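Local structure of putative oxidoreductase (Gluconobacter oxydans, 3WJ7) at residues L81-A86 / R107-A112; E119-C124 / N173-I178; R41-P46 / A72-G77. The protein belongs to the short-chain dehydrogenase/reductase family and probably reduces carbonyl substrates with a nicotinamide coenzyme bound in its Rossmann fold. One frame throughout, in Å; residues are numbered along the deposited sequence.

All three contacts reach the same mixed sheet. Contact 3 closes first along the sequence, joining strand 39-44 to helix 71-75; the chain then runs into strand 78-83 and helix 95-115, which form contact 1, and on to strand 120-124, which pairs with strand 176-185 in contact 2. Contacts 1 and 2 touch, their centres about 9 Å apart, because strands 78-83 and 120-124 are neighbours. Contact 1 also meets contact 3, about 11 Å away between centres, where A112 of helix 95-115 touches L75 of helix 71-75. Contacts 2 and 3, about 17 Å apart between centres, do not touch. The sheet's parallel strands form the core of this family's coenzyme-binding Rossmann fold.

Contact 1. Residues L81-A86 / R107-A112; sequences LFHVAA and RNLMLA
L109 lays its CD2 methyl over one face of the H83 imidazole, a CH-pi contact with CD2 3.5 Å from the ring centroid and 17° off the normal. M110 comes to the same ring more obliquely: bent at chi2 and chi3, its chain swings back so that CE lies 3.6 Å from H83 CD2. Two residues earlier on the strand, L81 meets L109 tip to tip, its CD2 3.9 Å from L109 CG, and M110 CE lies 4.1 Å from L81 CD2. The axes of strand residues 81-83 and helix residues 107-112 run nearly antiparallel, 10.7 Å apart at closest, within a beta-alpha-beta unit that strand 120-124 completes.

H83 reaches the helix with CG trans to its own backbone N (chi1 -179°). Both ring nitrogens are held, ND1 by T19 OG1 and NE2 by T106 OG1, and the two bonds probably restrain the ring's rotation. Replacing it with an alanine would probably strip both threonine hydroxyls of these partners and leave L109 CD2 without the ring it sits on. The chemistry is divided: the nitrogens bond to threonine hydroxyls while one face takes a methyl group, so a buried histidine fits between sheet and helix.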
# COMPACT_ATOMS: atom_id res chain seq x y z
N LEU A 81 -8.70 -28.67 -13.85
CA LEU A 81 -8.45 -27.27 -13.78
C LEU A 81 -6.93 -27.03 -13.67
O LEU A 81 -6.24 -27.58 -12.79
CB LEU A 81 -9.18 -26.67 -12.59
CG LEU A 81 -8.74 -25.22 -12.31
CD1 LEU A 81 -9.14 -24.29 -13.47
CD2 LEU A 81 -9.33 -24.72 -11.00
N PHE A 82 -6.45 -26.21 -14.61
CA PHE A 82 -5.14 -25.57 -14.57
C PHE A 82 -5.32 -24.11 -14.19
O PHE A 82 -5.84 -23.32 -14.99
CB PHE A 82 -4.46 -25.66 -15.93
CG PHE A 82 -4.01 -27.02 -16.26
CD1 PHE A 82 -2.70 -27.39 -16.04
CD2 PHE A 82 -4.91 -27.96 -16.78
CE1 PHE A 82 -2.26 -28.70 -16.36
CE2 PHE A 82 -4.50 -29.25 -17.07
CZ PHE A 82 -3.17 -29.62 -16.88
N HIS A 83 -4.89 -23.73 -13.00
CA HIS A 83 -4.97 -22.34 -12.58
C HIS A 83 -3.65 -21.68 -12.86
O HIS A 83 -2.71 -21.91 -12.15
CB HIS A 83 -5.27 -22.21 -11.08
CG HIS A 83 -5.39 -20.78 -10.62
ND1 HIS A 83 -5.61 -19.73 -11.49
CD2 HIS A 83 -5.32 -20.24 -9.38
CE1 HIS A 83 -5.68 -18.61 -10.81
NE2 HIS A 83 -5.50 -18.89 -9.53
N VAL A 84 -3.57 -20.88 -13.90
CA VAL A 84 -2.33 -20.14 -14.13
C VAL A 84 -2.56 -18.62 -13.93
O VAL A 84 -3.52 -18.07 -14.43
CB VAL A 84 -1.78 -20.39 -15.55
CG1 VAL A 84 -0.39 -19.77 -15.67
CG2 VAL A 84 -1.77 -21.89 -15.88
N ALA A 85 -1.69 -17.96 -13.18
CA ALA A 85 -1.79 -16.49 -12.96
C ALA A 85 -1.97 -15.71 -14.27
O ALA A 85 -1.28 -15.99 -15.25
CB ALA A 85 -0.56 -15.99 -12.22
N ALA A 86 -2.90 -14.76 -14.29
CA ALA A 86 -3.21 -13.97 -15.51
C ALA A 86 -1.94 -13.29 -16.07
O ALA A 86 -1.61 -13.41 -17.27
CB ALA A 86 -4.30 -12.94 -15.22
N ARG A 107 -8.41 -18.36 -3.87
CA ARG A 107 -9.29 -19.00 -2.92
C ARG A 107 -10.70 -19.18 -3.58
O ARG A 107 -11.22 -20.30 -3.62
CB ARG A 107 -9.33 -18.21 -1.62
CG ARG A 107 -10.08 -18.87 -0.47
CD ARG A 107 -10.29 -17.89 0.69
NE ARG A 107 -10.89 -18.55 1.86
CZ ARG A 107 -11.17 -17.96 3.04
NH1 ARG A 107 -10.91 -16.66 3.28
NH2 ARG A 107 -11.72 -18.68 4.01
N ASN A 108 -11.28 -18.13 -4.16
CA ASN A 108 -12.57 -18.33 -4.79
C ASN A 108 -12.49 -19.48 -5.87
O ASN A 108 -13.34 -20.41 -5.91
CB ASN A 108 -13.10 -17.00 -5.35
CG ASN A 108 -13.38 -15.93 -4.24
OD1 ASN A 108 -13.59 -16.26 -3.08
ND2 ASN A 108 -13.37 -14.64 -4.62
N LEU A 109 -11.47 -19.42 -6.73
CA LEU A 109 -11.38 -20.37 -7.77
C LEU A 109 -11.30 -21.79 -7.16
O LEU A 109 -12.05 -22.70 -7.58
CB LEU A 109 -10.16 -20.11 -8.65
CG LEU A 109 -10.06 -21.11 -9.80
CD1 LEU A 109 -11.27 -20.97 -10.73
CD2 LEU A 109 -8.77 -20.90 -10.58
N MET A 110 -10.39 -21.97 -6.20
CA MET A 110 -10.22 -23.26 -5.54
C MET A 110 -11.50 -23.78 -4.86
O MET A 110 -11.88 -24.93 -5.02
CB MET A 110 -9.05 -23.22 -4.56
CG MET A 110 -7.67 -23.01 -5.19
SD MET A 110 -7.19 -24.06 -6.59
CE MET A 110 -7.28 -22.91 -7.94
N LEU A 111 -12.16 -22.93 -4.08
CA LEU A 111 -13.40 -23.31 -3.46
C LEU A 111 -14.48 -23.62 -4.51
O LEU A 111 -15.21 -24.60 -4.36
CB LEU A 111 -13.87 -22.25 -2.50
CG LEU A 111 -13.11 -21.98 -1.18
CD1 LEU A 111 -13.81 -20.87 -0.39
CD2 LEU A 111 -13.02 -23.23 -0.34
N ALA A 112 -14.57 -22.82 -5.57
CA ALA A 112 -15.55 -23.06 -6.64
C ALA A 112 -15.35 -24.38 -7.36
O ALA A 112 -16.33 -25.08 -7.64
CB ALA A 112 -15.62 -21.90 -7.64

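Contact 2. Residues E119-C124 / N173-I178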
# COMPACT_ATOMS: atom_id res chain seq x y z
N GLU A 119 -12.16 -32.85 -10.47
CA GLU A 119 -11.46 -34.02 -9.94
C GLU A 119 -10.01 -33.73 -9.68
O GLU A 119 -9.42 -34.29 -8.76
CB GLU A 119 -11.52 -35.20 -10.93
CG GLU A 119 -12.85 -35.94 -10.98
CD GLU A 119 -12.99 -36.86 -12.20
OE1 GLU A 119 -12.05 -37.63 -12.50
OE2 GLU A 119 -14.07 -36.81 -12.86
N LYS A 120 -9.42 -32.91 -10.54
CA LYS A 120 -8.01 -32.59 -10.39
C LYS A 120 -7.68 -31.13 -10.75
O LYS A 120 -8.17 -30.60 -11.76
CB LYS A 120 -7.12 -33.56 -11.16
CG LYS A 120 -5.75 -33.70 -10.51
CD LYS A 120 -5.02 -34.94 -11.00
CE LYS A 120 -5.26 -36.14 -10.08
NZ LYS A 120 -4.18 -37.12 -10.34
N ILE A 121 -6.85 -30.51 -9.89
CA ILE A 121 -6.50 -29.13 -10.02
C ILE A 121 -5.00 -29.07 -10.09
O ILE A 121 -4.30 -29.67 -9.27
CB ILE A 121 -7.02 -28.33 -8.81
CG1 ILE A 121 -8.53 -28.30 -8.86
CG2 ILE A 121 -6.53 -26.88 -8.82
CD1 ILE A 121 -9.18 -27.95 -7.54
N ILE A 122 -4.48 -28.37 -11.08
CA ILE A 122 -3.06 -28.09 -11.08
C ILE A 122 -2.88 -26.61 -10.88
O ILE A 122 -3.38 -25.77 -11.67
CB ILE A 122 -2.43 -28.49 -12.39
CG1 ILE A 122 -2.45 -30.01 -12.52
CG2 ILE A 122 -0.99 -27.96 -12.53
CD1 ILE A 122 -2.30 -30.23 -13.98
N TYR A 123 -2.19 -26.28 -9.79
CA TYR A 123 -2.00 -24.92 -9.42
C TYR A 123 -0.61 -24.45 -9.82
O TYR A 123 0.43 -25.03 -9.40
CB TYR A 123 -2.19 -24.74 -7.93
CG TYR A 123 -1.90 -23.31 -7.54
CD1 TYR A 123 -2.59 -22.26 -8.13
CD2 TYR A 123 -0.89 -23.02 -6.66
CE1 TYR A 123 -2.32 -20.95 -7.80
CE2 TYR A 123 -0.61 -21.71 -6.31
CZ TYR A 123 -1.33 -20.69 -6.89
OH TYR A 123 -1.06 -19.42 -6.55
N CYS A 124 -0.58 -23.37 -10.63
CA CYS A 124 0.68 -22.79 -11.03
C CYS A 124 1.12 -21.79 -10.03
O CYS A 124 0.46 -20.79 -9.80
CB CYS A 124 0.60 -22.17 -12.40
SG CYS A 124 2.27 -21.95 -13.13
N ASN A 173 -9.43 -31.18 1.63
CA ASN A 173 -9.16 -32.23 0.62
C ASN A 173 -9.35 -31.79 -0.85
O ASN A 173 -9.84 -32.55 -1.70
CB ASN A 173 -9.96 -33.49 0.96
CG ASN A 173 -9.88 -33.82 2.44
OD1 ASN A 173 -8.87 -34.35 2.93
ND2 ASN A 173 -10.93 -33.46 3.19
N LEU A 174 -8.93 -30.55 -1.11
CA LEU A 174 -8.74 -30.01 -2.46
C LEU A 174 -7.78 -30.91 -3.33
O LEU A 174 -6.67 -31.23 -2.95
CB LEU A 174 -8.24 -28.56 -2.36
CG LEU A 174 -8.19 -27.81 -3.69
CD1 LEU A 174 -9.54 -27.20 -4.05
CD2 LEU A 174 -7.07 -26.78 -3.70
N PRO A 175 -8.25 -31.37 -4.47
CA PRO A 175 -7.38 -32.36 -5.10
C PRO A 175 -6.32 -31.67 -5.96
O PRO A 175 -6.27 -31.87 -7.18
CB PRO A 175 -8.36 -33.16 -5.95
CG PRO A 175 -9.43 -32.17 -6.29
CD PRO A 175 -9.61 -31.36 -5.05
N ALA A 176 -5.52 -30.82 -5.33
CA ALA A 176 -4.55 -29.97 -6.05
C ALA A 176 -3.11 -30.47 -6.00
O ALA A 176 -2.63 -31.00 -4.97
CB ALA A 176 -4.63 -28.51 -5.57
N ILE A 177 -2.45 -30.33 -7.14
CA ILE A 177 -1.03 -30.58 -7.29
C ILE A 177 -0.43 -29.22 -7.62
O ILE A 177 -0.95 -28.51 -8.48
CB ILE A 177 -0.82 -31.51 -8.48
CG1 ILE A 177 -1.35 -32.92 -8.16
CG2 ILE A 177 0.62 -31.46 -8.96
CD1 ILE A 177 -1.50 -33.88 -9.35
N ILE A 178 0.69 -28.88 -6.96
CA ILE A 178 1.36 -27.59 -7.16
C ILE A 178 2.67 -27.68 -7.96
O ILE A 178 3.56 -28.50 -7.69
CB ILE A 178 1.71 -26.91 -5.82
CG1 ILE A 178 0.48 -26.85 -4.94
CG2 ILE A 178 2.34 -25.52 -6.06
CD1 ILE A 178 0.76 -26.29 -3.55
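I121 and A176 lie opposite each other, CA to CA 4.5 Å, in the parallel pairing of strands 120-124 and 176-185, part of the central sheet of the Rossmann fold. I122 pairs with I177 and Y123 with I178 in the same register, and the short strand axes cross at -26°.

Three backbone hydrogen bonds join the strands. I177 N gives to I121 O at 2.9 Å, and Y123 N gives to I177 O; in both the donor sits close to the line of the carbonyl bond. The third, I121 N to P175 O, is a little longer at 3.1 Å, and its donor stands above the carbonyl plane by 36°. P175 is the centre of an inverse gamma turn, closed by a weak bond from A176 N to L174 O, through which the chain enters its strand. CA-H...O contacts fill in between, such as A176 CA to I121 O at 3.2 Å.

Apolar contacts divide between the faces. On the face of I121, A176, Y123 and I178, the I121 side chain meets L174 at about a right angle, CD1 to CD1 3.6 Å; CG1 trans to the carbonyl carbon (chi1 -67°) places the CG1-CD1 arm for this, with M110 and A113 of helix 95-115 beyond. Y123 and I178 lie alongside, pointing the same way, with helix 153-172 over them through A161, V165, E162 and L166. On the other face, I122 and I177 turn to helix 220-233, touching L231 and A230 respectively.

At the start of the pairing, the aliphatic part of K120 passes across I177, with CD 4.0 Å from I177 CD1.

Contact 3. Residues R41-P46 / A72-G77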
# COMPACT_ATOMS: atom_id res chain seq x y z
N ARG A 41 -11.61 -25.27 -22.27
CA ARG A 41 -12.38 -24.06 -22.03
C ARG A 41 -11.40 -23.01 -21.41
O ARG A 41 -10.60 -23.32 -20.54
CB ARG A 41 -13.60 -24.35 -21.14
CG ARG A 41 -14.47 -23.11 -20.83
CD ARG A 41 -15.68 -23.41 -19.93
NE ARG A 41 -16.51 -24.44 -20.53
CZ ARG A 41 -17.31 -25.28 -19.88
NH1 ARG A 41 -17.41 -25.24 -18.55
NH2 ARG A 41 -17.98 -26.19 -20.57
N LEU A 42 -11.45 -21.78 -21.87
CA LEU A 42 -10.45 -20.81 -21.43
C LEU A 42 -11.18 -19.71 -20.68
O LEU A 42 -12.05 -19.09 -21.24
CB LEU A 42 -9.68 -20.27 -22.64
CG LEU A 42 -9.01 -21.33 -23.54
CD1 LEU A 42 -8.26 -20.71 -24.70
CD2 LEU A 42 -8.09 -22.30 -22.81
N LEU A 43 -10.87 -19.50 -19.41
CA LEU A 43 -11.49 -18.40 -18.71
C LEU A 43 -10.72 -17.15 -19.11
O LEU A 43 -9.49 -17.17 -19.11
CB LEU A 43 -11.45 -18.59 -17.20
CG LEU A 43 -12.16 -17.53 -16.36
CD1 LEU A 43 -13.67 -17.76 -16.27
CD2 LEU A 43 -11.55 -17.47 -14.96
N VAL A 44 -11.45 -16.12 -19.49
CA VAL A 44 -10.88 -14.80 -19.81
C VAL A 44 -11.67 -13.68 -19.12
O VAL A 44 -12.86 -13.88 -18.78
CB VAL A 44 -10.95 -14.51 -21.32
CG1 VAL A 44 -10.08 -15.50 -22.10
CG2 VAL A 44 -12.40 -14.54 -21.78
N ARG A 45 -11.01 -12.53 -18.93
CA ARG A 45 -11.62 -11.33 -18.34
C ARG A 45 -12.54 -10.55 -19.31
O ARG A 45 -12.31 -10.58 -20.53
CB ARG A 45 -10.53 -10.40 -17.80
CG ARG A 45 -10.26 -10.52 -16.30
CD ARG A 45 -9.44 -9.32 -15.79
NE ARG A 45 -8.89 -9.50 -14.44
CZ ARG A 45 -7.73 -10.11 -14.16
NH1 ARG A 45 -6.97 -10.62 -15.13
NH2 ARG A 45 -7.32 -10.21 -12.89
N PRO A 46 -13.58 -9.87 -18.77
CA PRO A 46 -14.40 -8.90 -19.55
C PRO A 46 -13.56 -7.98 -20.45
O PRO A 46 -13.92 -7.75 -21.62
CB PRO A 46 -15.13 -8.09 -18.46
CG PRO A 46 -15.04 -8.90 -17.19
CD PRO A 46 -14.15 -10.09 -17.42
N ALA A 72 -18.92 -20.59 -11.24
CA ALA A 72 -19.70 -21.83 -11.34
C ALA A 72 -20.08 -22.18 -12.81
O ALA A 72 -19.84 -23.32 -13.26
CB ALA A 72 -20.91 -21.79 -10.43
N PRO A 73 -20.63 -21.21 -13.58
CA PRO A 73 -20.88 -21.37 -15.01
C PRO A 73 -19.67 -21.88 -15.76
O PRO A 73 -19.80 -22.72 -16.65
CB PRO A 73 -21.17 -19.94 -15.48
CG PRO A 73 -21.79 -19.29 -14.30
CD PRO A 73 -21.20 -19.94 -13.08
N ALA A 74 -18.49 -21.35 -15.44
CA ALA A 74 -17.28 -21.74 -16.18
C ALA A 74 -16.81 -23.11 -15.78
O ALA A 74 -16.20 -23.76 -16.58
CB ALA A 74 -16.16 -20.75 -15.95
N LEU A 75 -17.07 -23.54 -14.55
CA LEU A 75 -16.64 -24.83 -14.08
C LEU A 75 -17.71 -25.93 -14.30
O LEU A 75 -17.47 -27.12 -14.02
CB LEU A 75 -16.26 -24.74 -12.59
CG LEU A 75 -15.01 -24.00 -12.14
CD1 LEU A 75 -15.24 -23.25 -10.82
CD2 LEU A 75 -13.82 -24.93 -12.05
N LYS A 76 -18.87 -25.57 -14.83
CA LYS A 76 -19.84 -26.64 -15.19
C LYS A 76 -19.27 -27.64 -16.21
O LYS A 76 -18.76 -27.25 -17.26
CB LYS A 76 -21.15 -26.01 -15.67
CG LYS A 76 -22.23 -26.99 -16.06
CD LYS A 76 -23.52 -26.23 -16.27
CE LYS A 76 -24.36 -26.89 -17.34
NZ LYS A 76 -25.66 -26.17 -17.44
N GLY A 77 -19.29 -28.92 -15.85
CA GLY A 77 -18.85 -30.02 -16.72
C GLY A 77 -17.34 -30.19 -16.79
O GLY A 77 -16.84 -30.89 -17.69
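The CA atoms of L43 and A74 are the nearest to each other, 7.1 Å apart, where strand 39-44 runs alongside a loosely formed helical turn at about 72-75. K76 has extended backbone angles, the carbonyls of A74 and K76 both come close to R41, and G77 follows with positive phi. R41 bridges these two carbonyls. Its NH1 donates two hydrogen bonds, to K76 O and to A74 O, each 2.7 Å long and fairly straight, at 167° and 158° at the hydrogen. Both oxygens lie near the guanidinium plane, at its edge. Seen from the acceptors the two differ: the donor is tilted only a little from the K76 carbonyl plane but stands well above that of A74.

The setting is the Rossmann crossover in which the chain leaves strand 59-62, runs through helix 71-75 and returns as strand 78-83, passing over strands 39-44 and 15-18. R41 reaches across to it on a side chain fully extended through chi1 and chi2, then bent at chi3 (-57°), which brings NH1 to the two carbonyls. NH2 makes a salt bridge with E59, a second partner that likely steadies the turn of the guanidinium group. Two residues on from R41, and like it directed toward the helical turn, L43 rests its CD1 against A74 CB at 3.9 Å, while A74 also touches A61 of the neighbouring strand 59-62.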